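Local coordinates for Myo-inositol-1-phosphate synthase-related protein (Thermotoga maritima MSB8, PDB 3CIN) that binds nicotinamide-adenine-dinucleotide and a magnesium ion, is related to the myo-inositol-1-phosphate synthases, has a Rossmann-type fold and assembles from four chains, at residues V45-E50 against K382-A387; S234-R239 against I306-V311. One frame throughout, in Å; residues are numbered along the deposited sequence. Where two conformers were deposited one is given.

Contact 1. Residues V45-E50 against K382-A387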
# COMPACT_ATOMS: atom_id res chain seq x y z
N VAL A 45 -18.39 -16.58 9.91
CA VAL A 45 -18.55 -17.61 10.95
C VAL A 45 -17.79 -18.86 10.44
O VAL A 45 -18.27 -19.55 9.54
CB VAL A 45 -20.02 -17.96 11.14
CG1 VAL A 45 -20.15 -19.03 12.29
CG2 VAL A 45 -20.83 -16.69 11.49
N PRO A 46 -16.59 -19.09 10.97
CA PRO A 46 -15.74 -20.14 10.36
C PRO A 46 -16.36 -21.48 10.14
O PRO A 46 -16.22 -22.01 9.02
CB PRO A 46 -14.52 -20.18 11.29
CG PRO A 46 -14.43 -18.76 11.79
CD PRO A 46 -15.85 -18.38 12.04
N LEU A 47 -17.09 -22.01 11.11
CA LEU A 47 -17.67 -23.34 11.00
C LEU A 47 -19.10 -23.30 10.52
O LEU A 47 -19.70 -24.33 10.33
CB LEU A 47 -17.52 -24.13 12.32
CG LEU A 47 -16.07 -24.36 12.72
CD1 LEU A 47 -16.19 -25.05 14.09
CD2 LEU A 47 -15.30 -25.17 11.68
N ALA A 48 -19.62 -22.11 10.25
CA ALA A 48 -20.92 -21.96 9.57
C ALA A 48 -21.95 -22.95 10.10
O ALA A 48 -22.20 -22.94 11.29
CB ALA A 48 -20.74 -22.07 8.10
N ARG A 49 -22.55 -23.75 9.23
CA ARG A 49 -23.60 -24.69 9.62
C ARG A 49 -23.10 -26.12 9.81
O ARG A 49 -23.90 -27.07 9.79
CB ARG A 49 -24.73 -24.65 8.62
CG ARG A 49 -25.43 -23.32 8.54
CD ARG A 49 -26.67 -23.48 7.69
NE ARG A 49 -26.93 -22.21 7.02
CZ ARG A 49 -27.73 -21.27 7.47
NH1 ARG A 49 -28.48 -21.46 8.57
NH2 ARG A 49 -27.85 -20.14 6.76
N GLU A 50 -21.79 -26.28 10.01
CA GLU A 50 -21.19 -27.62 10.18
C GLU A 50 -21.38 -28.20 11.57
O GLU A 50 -21.21 -29.39 11.77
CB GLU A 50 -19.71 -27.60 9.86
CG GLU A 50 -19.39 -27.24 8.44
CD GLU A 50 -17.93 -27.43 8.13
OE1 GLU A 50 -17.57 -28.59 7.85
OE2 GLU A 50 -17.17 -26.42 8.18
N LYS A 382 -6.56 -28.54 13.30
CA LYS A 382 -6.66 -29.20 14.62
C LYS A 382 -7.94 -28.87 15.40
O LYS A 382 -8.47 -29.71 16.10
CB LYS A 382 -5.44 -28.85 15.46
CG LYS A 382 -4.15 -29.47 14.91
CD LYS A 382 -2.94 -29.13 15.81
CE LYS A 382 -1.64 -29.84 15.37
NZ LYS A 382 -1.32 -31.10 16.15
N MET A 383 -8.44 -27.66 15.20
CA MET A 383 -9.70 -27.24 15.78
C MET A 383 -10.82 -28.01 15.11
O MET A 383 -11.67 -28.51 15.80
CB MET A 383 -9.90 -25.74 15.63
CG MET A 383 -11.09 -25.19 16.30
SD MET A 383 -12.53 -25.25 15.20
CE MET A 383 -12.02 -24.04 13.94
N ARG A 384 -10.82 -28.14 13.77
CA ARG A 384 -11.85 -28.99 13.12
C ARG A 384 -11.87 -30.41 13.70
O ARG A 384 -12.92 -30.96 14.01
CB ARG A 384 -11.69 -29.02 11.63
CG ARG A 384 -11.89 -27.68 10.91
CD ARG A 384 -11.82 -27.84 9.39
NE ARG A 384 -12.86 -28.73 8.87
CZ ARG A 384 -14.10 -28.36 8.56
NH1 ARG A 384 -14.47 -27.08 8.64
NH2 ARG A 384 -14.96 -29.26 8.13
N ILE A 385 -10.70 -31.00 13.88
CA ILE A 385 -10.63 -32.36 14.40
C ILE A 385 -11.20 -32.40 15.81
O ILE A 385 -11.93 -33.31 16.13
CB ILE A 385 -9.19 -32.90 14.40
CG1 ILE A 385 -8.73 -33.13 12.96
CG2 ILE A 385 -9.11 -34.26 15.16
CD1 ILE A 385 -7.18 -33.14 12.78
N TRP A 386 -10.87 -31.42 16.64
CA TRP A 386 -11.42 -31.34 18.02
C TRP A 386 -12.95 -31.29 18.00
O TRP A 386 -13.62 -31.92 18.86
CB TRP A 386 -10.87 -30.09 18.74
CG TRP A 386 -11.39 -29.96 20.16
CD1 TRP A 386 -10.82 -30.46 21.31
CD2 TRP A 386 -12.59 -29.30 20.57
NE1 TRP A 386 -11.59 -30.15 22.39
CE2 TRP A 386 -12.67 -29.40 21.96
CE3 TRP A 386 -13.59 -28.60 19.88
CZ2 TRP A 386 -13.76 -28.88 22.69
CZ3 TRP A 386 -14.65 -28.09 20.60
CH2 TRP A 386 -14.73 -28.24 21.98
N ALA A 387 -13.50 -30.57 17.03
CA ALA A 387 -14.94 -30.33 16.93
C ALA A 387 -15.67 -31.51 16.36
O ALA A 387 -16.89 -31.44 16.24
CB ALA A 387 -15.23 -29.10 16.05
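Arg384, on the last turn of helix 376-386, reaches across to Glu50 in the loop 45-50 and grips its carboxylate end-on with two nitrogens. From CB the chain sets out with CG anti to the carbonyl carbon (chi1 -64°), then bends at chi3, which turns the guanidinium toward the loop. The side chain also packs on Leu389, but across the contact its guanidinium end does the touching. NE is spent on the carbonyl of Lys390, leaving the outer edge of the group for Glu50. There NH2 of Arg384 lies 2.7 Å from OE1 of Glu50. NH1 of Arg384 lies 2.8 Å from OE2 of Glu50. Both bonds are nearly straight and enter on the syn side of the carboxylate, whose plane is tilted 27° from that of the guanidinium. A further bond joins NH1 to the hydroxyl of Tyr380.

The loop follows helix 23-36 and leads into strand 58-65 of the parallel sheet of the Rossmann-type domain; a type I turn from Val45 to Ala48 and a type II' turn from Leu47 to Glu50 overlap in it. Leu47 runs alongside Arg384 in the opposite direction. Its CD2 lies 3.7 Å from NH1 of Arg384, while CD1 meets SD of Met383, tip to tip, at 3.8 Å. Tyr362 of helix 356-362 touches both Leu47 and Met383.

Contact 2. Residues S234-R239 against I306-V311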
# COMPACT_ATOMS: atom_id res chain seq x y z
N SER A 234 4.34 -16.77 8.95
CA SER A 234 4.31 -18.22 8.78
C SER A 234 4.85 -18.59 7.40
O SER A 234 5.65 -19.52 7.29
CB SER A 234 2.90 -18.77 9.00
OG SER A 234 2.48 -18.59 10.37
N HIS A 235 4.40 -17.89 6.36
CA HIS A 235 4.87 -18.00 4.94
C HIS A 235 6.37 -17.86 4.86
O HIS A 235 7.10 -18.62 4.22
CB HIS A 235 4.22 -16.83 4.12
CG HIS A 235 4.23 -17.03 2.62
ND1 HIS A 235 5.00 -16.26 1.76
CD2 HIS A 235 3.55 -17.90 1.84
CE1 HIS A 235 4.79 -16.66 0.52
NE2 HIS A 235 3.92 -17.65 0.54
N LEU A 236 6.86 -16.78 5.45
CA LEU A 236 8.27 -16.54 5.40
C LEU A 236 9.11 -17.56 6.10
O LEU A 236 10.16 -17.90 5.60
CB LEU A 236 8.60 -15.15 5.97
CG LEU A 236 7.90 -14.03 5.17
CD1 LEU A 236 8.11 -12.68 5.94
CD2 LEU A 236 8.32 -13.99 3.71
N ALA A 237 8.66 -18.00 7.29
CA ALA A 237 9.33 -19.07 8.08
C ALA A 237 9.51 -20.35 7.24
O ALA A 237 10.60 -20.91 7.18
CB ALA A 237 8.51 -19.39 9.33
N GLN A 238 8.44 -20.76 6.56
CA GLN A 238 8.46 -21.94 5.67
C GLN A 238 9.55 -21.95 4.63
O GLN A 238 10.12 -22.99 4.32
CB GLN A 238 7.13 -22.04 4.92
CG GLN A 238 6.11 -22.46 5.78
CD GLN A 238 4.94 -23.00 5.09
OE1 GLN A 238 4.55 -22.58 3.95
NE2 GLN A 238 4.31 -23.94 5.78
N ARG A 239 9.83 -20.77 4.09
CA ARG A 239 10.79 -20.55 3.04
C ARG A 239 12.15 -20.20 3.57
O ARG A 239 13.06 -19.95 2.80
CB ARG A 239 10.28 -19.47 2.10
CG ARG A 239 9.15 -19.97 1.19
CD ARG A 239 7.96 -19.08 1.15
NE ARG A 239 7.01 -19.65 0.20
CZ ARG A 239 5.87 -20.30 0.48
NH1 ARG A 239 5.39 -20.47 1.69
NH2 ARG A 239 5.16 -20.77 -0.51
N ILE A 306 1.10 -2.72 7.52
CA ILE A 306 2.11 -3.68 8.02
C ILE A 306 3.28 -3.60 7.04
O ILE A 306 3.10 -3.57 5.85
CB ILE A 306 1.55 -5.12 8.05
CG1 ILE A 306 0.40 -5.36 9.04
CG2 ILE A 306 2.59 -6.18 8.43
CD1 ILE A 306 -0.53 -6.50 8.67
N HIS A 307 4.51 -3.58 7.57
CA HIS A 307 5.70 -3.59 6.76
C HIS A 307 6.63 -4.64 7.29
O HIS A 307 6.95 -4.65 8.48
CB HIS A 307 6.42 -2.27 6.86
CG HIS A 307 7.72 -2.22 6.12
ND1 HIS A 307 8.95 -2.28 6.76
CD2 HIS A 307 7.99 -2.12 4.80
CE1 HIS A 307 9.91 -2.22 5.85
NE2 HIS A 307 9.36 -2.12 4.66
N ILE A 308 7.09 -5.51 6.39
CA ILE A 308 8.00 -6.60 6.80
C ILE A 308 9.09 -6.63 5.78
O ILE A 308 8.84 -6.57 4.59
CB ILE A 308 7.27 -7.97 6.90
CG1 ILE A 308 6.25 -7.93 8.04
CG2 ILE A 308 8.24 -9.12 7.20
CD1 ILE A 308 5.24 -9.12 8.05
N GLU A 309 10.34 -6.64 6.24
CA GLU A 309 11.46 -6.84 5.35
C GLU A 309 12.24 -8.06 5.74
O GLU A 309 12.34 -8.40 6.91
CB GLU A 309 12.35 -5.63 5.18
CG GLU A 309 12.82 -5.01 6.33
CD GLU A 309 13.74 -3.84 5.97
OE1 GLU A 309 13.79 -3.41 4.78
OE2 GLU A 309 14.43 -3.36 6.91
N TYR A 310 12.72 -8.77 4.73
CA TYR A 310 13.32 -10.06 4.96
C TYR A 310 14.41 -10.36 3.98
O TYR A 310 14.48 -9.78 2.91
CB TYR A 310 12.25 -11.15 4.95
CG TYR A 310 11.45 -11.25 3.67
CD1 TYR A 310 10.26 -10.53 3.49
CD2 TYR A 310 11.86 -12.12 2.65
CE1 TYR A 310 9.60 -10.63 2.31
CE2 TYR A 310 11.15 -12.25 1.48
CZ TYR A 310 10.00 -11.51 1.34
OH TYR A 310 9.31 -11.62 0.15
N VAL A 311 15.29 -11.29 4.35
CA VAL A 311 16.39 -11.67 3.50
C VAL A 311 16.05 -12.98 2.79
O VAL A 311 15.64 -13.93 3.43
CB VAL A 311 17.67 -11.94 4.33
CG1 VAL A 311 18.82 -12.37 3.46
CG2 VAL A 311 18.03 -10.65 5.09
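Helix 225-238 packs against one face of the mixed four-stranded sheet, and near the end of the helix Leu236 is the residue that meets segment 306-311 of strand 301-311, dividing its two methyl groups between Ile308 and Tyr310. These two are alternate residues of the strand and turn their side chains to the helix, whereas the CB of Glu309 between them points away. Leu236 CD2 stands over the face of the Tyr310 ring in a CH-pi contact, 3.8 Å from the ring centroid and only 8° off the ring normal. The methyl is therefore centred on the ring, at similar distances from all its carbons, with CZ of Tyr310 the nearest at 3.8 Å.

CG of Tyr310 lies between the backbone N and the carbonyl carbon (chi1 58°), which brings the ring face to the leucine methyl, and the two side chains cross at about a right angle. The other branch, CD1 of Leu236, is 3.8 Å from CG2 of Ile308 and 3.9 Å from CD1 of Tyr310, so it touches both the aliphatic and the aromatic neighbour. No hydrogen bond joins the segments; the contact is wholly apolar and all three side chains are buried.

Val243 of the adjoining strand 242-252 also packs on Leu236, while Val232 and Leu233, one turn earlier in the helix, cover Ile308. Phe228 of the second subunit packs on Tyr310. On the far face, Glu309 forms a salt bridge with Arg325 of the third subunit, where His307 stacks on Phe303. A helix laid on one face of a mixed sheet is typical of two-layer alpha/beta packing, here within the myo-inositol-1-phosphate synthase family region and with the other face turned to another subunit.

The centres of the two contacts lie 28 Å apart, and their nearest atoms are about 13 Å from each other without touching. Along the chain the order is 45-50, 234-239, 306-311 and 382-387, so contact 2 falls entirely within the 331 residues that contact 1 brackets. Contact 1 ties a loop of the parallel-sheet region to the C-terminal helix 376-386; contact 2 joins helix 225-238 to the mixed sheet. The second subunit links the two regions: its Gln238 and Asn240 reach the loop 45-50, and its Ile377 and Tyr380, on helix 376-386, pack on Ser234 and Gln238. Both sites thus border the same subunit interface.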